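PDB 2QVP: uncharacterized protein from Shewanella amazonensis, which is a putative zinc-dependent metallopeptidase of the M14 family, probably acting as a metallocarboxypeptidase or a related hydrolase. Local coordinates for residues Y178-E183 against G219-H224. Sequence-based numbering, arbitrary orientation.
Sequences YVYTFE and GVIFNH
I221 lies alongside Y180, both pointing to the same face of a parallel strand pair, and its CD1 methyl makes a CH-pi contact over one face of the Y180 ring, 3.7 Å from the centroid and 29° off the normal. With CD1 anti to CA (chi2 167°) the methyl reaches out over the ring, while CB and CG2 lie against Y180 CD2 and CE2. I221 CD1 comes to 3.3 Å from Y180 CE2, the tightly packed part of the contact, and also lies 3.8 Å from Y178 CE2; C214 and V216 touch I221 too. On the other face V179 CG2 meets V220 CG2, while T181 OG1 comes up to the edge of the F222 ring, in its plane, and is hydrogen-bonded to S192 OG of helix 190-200. The backbones are laced by V179 N to G219 O, I221 N to V179 O (2.8 Å), T181 N to I221 O and N223 N to T181 O (2.8 Å). Beyond F222 the pairing gives way to a looser, partly exposed end. There the N223 amide continues the ladder: OD1 accepts a bent bond from E183 N and ND2 donates in the amide plane to E183 O, both 3.2 Å, with CG over the F222 ring. A water donates to T181 O and accepts from H224 N. Strand 220-222 is outermost in the mixed sheet; 178-182 also meets antiparallel strand 241-247, carrying predicted active-site E245 near Y178, consistent with the alpha/beta fold of M14 zinc peptidases.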
# COMPACT_ATOMS: atom_id res chain seq x y z
N TYR A 178 3.51 -7.96 11.28
CA TYR A 178 4.58 -7.04 11.60
C TYR A 178 4.50 -5.88 10.61
O TYR A 178 3.67 -5.87 9.72
CB TYR A 178 5.96 -7.74 11.53
CG TYR A 178 6.34 -8.25 10.16
CD1 TYR A 178 5.81 -9.45 9.68
CD2 TYR A 178 7.24 -7.55 9.34
CE1 TYR A 178 6.13 -9.92 8.43
CE2 TYR A 178 7.58 -8.03 8.08
CZ TYR A 178 7.02 -9.23 7.64
OH TYR A 178 7.32 -9.75 6.39
N VAL A 179 5.35 -4.89 10.83
CA VAL A 179 5.42 -3.72 9.98
C VAL A 179 6.87 -3.30 9.77
O VAL A 179 7.76 -3.58 10.61
CB VAL A 179 4.63 -2.53 10.58
CG1 VAL A 179 3.14 -2.78 10.53
CG2 VAL A 179 5.13 -2.24 12.03
N TYR A 180 7.10 -2.69 8.60
CA TYR A 180 8.33 -2.03 8.25
C TYR A 180 7.94 -0.60 8.46
O TYR A 180 6.93 -0.18 7.91
CB TYR A 180 8.73 -2.20 6.77
CG TYR A 180 9.30 -3.53 6.37
CD1 TYR A 180 8.47 -4.56 5.95
CD2 TYR A 180 10.67 -3.78 6.45
CE1 TYR A 180 8.98 -5.80 5.61
CE2 TYR A 180 11.20 -5.03 6.09
CZ TYR A 180 10.35 -6.03 5.69
OH TYR A 180 10.87 -7.23 5.31
N THR A 181 8.71 0.16 9.24
CA THR A 181 8.40 1.58 9.38
C THR A 181 9.63 2.46 9.19
O THR A 181 10.78 2.03 9.34
CB THR A 181 7.73 1.91 10.74
OG1 THR A 181 8.65 1.60 11.79
CG2 THR A 181 6.42 1.13 10.93
N PHE A 182 9.35 3.72 8.87
CA PHE A 182 10.32 4.74 8.65
C PHE A 182 9.90 5.97 9.45
O PHE A 182 8.80 6.48 9.24
CB PHE A 182 10.40 5.10 7.16
CG PHE A 182 10.80 3.94 6.26
CD1 PHE A 182 9.84 3.07 5.74
CD2 PHE A 182 12.12 3.77 5.90
CE1 PHE A 182 10.22 2.01 4.92
CE2 PHE A 182 12.50 2.73 5.08
CZ PHE A 182 11.56 1.86 4.58
N GLU A 183 10.76 6.42 10.37
CA GLU A 183 10.50 7.66 11.11
C GLU A 183 11.82 8.35 11.27
O GLU A 183 12.85 7.66 11.33
CB GLU A 183 9.89 7.43 12.49
CG GLU A 183 8.56 6.70 12.54
CD GLU A 183 7.99 6.66 13.97
OE1 GLU A 183 7.85 7.74 14.56
OE2 GLU A 183 7.66 5.57 14.49
N GLY A 219 7.55 -6.15 16.84
CA GLY A 219 6.70 -6.07 15.66
C GLY A 219 7.03 -5.09 14.56
O GLY A 219 6.23 -4.93 13.62
N VAL A 220 8.23 -4.49 14.64
CA VAL A 220 8.70 -3.45 13.74
C VAL A 220 10.12 -3.68 13.17
O VAL A 220 11.05 -4.00 13.92
CB VAL A 220 8.77 -2.08 14.48
CG1 VAL A 220 9.18 -0.97 13.51
CG2 VAL A 220 7.47 -1.73 15.15
N ILE A 221 10.27 -3.54 11.85
CA ILE A 221 11.56 -3.50 11.15
C ILE A 221 11.69 -2.01 10.85
O ILE A 221 10.90 -1.45 10.11
CB ILE A 221 11.58 -4.34 9.88
CG1 ILE A 221 11.37 -5.84 10.21
CG2 ILE A 221 12.91 -4.12 9.14
CD1 ILE A 221 11.06 -6.70 8.98
N PHE A 222 12.68 -1.37 11.42
CA PHE A 222 12.78 0.10 11.42
C PHE A 222 13.88 0.65 10.52
O PHE A 222 15.05 0.24 10.64
CB PHE A 222 13.03 0.52 12.87
CG PHE A 222 12.98 2.01 13.10
CD1 PHE A 222 11.81 2.72 12.90
CD2 PHE A 222 14.09 2.69 13.55
CE1 PHE A 222 11.73 4.08 13.11
CE2 PHE A 222 14.04 4.07 13.78
CZ PHE A 222 12.86 4.76 13.56
N ASN A 223 13.51 1.62 9.67
CA ASN A 223 14.45 2.31 8.77
C ASN A 223 15.37 1.36 8.01
O ASN A 223 16.59 1.49 8.08
CB ASN A 223 15.26 3.34 9.57
CG ASN A 223 14.43 4.52 10.03
OD1 ASN A 223 13.37 4.81 9.46
ND2 ASN A 223 14.92 5.24 11.04
N HIS A 224 14.76 0.38 7.33
CA HIS A 224 15.48 -0.59 6.50
C HIS A 224 15.24 -0.16 5.07
O HIS A 224 14.17 -0.41 4.53
CB HIS A 224 14.97 -2.02 6.70
CG HIS A 224 15.50 -2.98 5.67
ND1 HIS A 224 16.77 -3.52 5.74
CD2 HIS A 224 14.96 -3.43 4.51
CE1 HIS A 224 16.97 -4.29 4.68
NE2 HIS A 224 15.89 -4.25 3.92
O HOH W 1 11.88 -0.15 7.40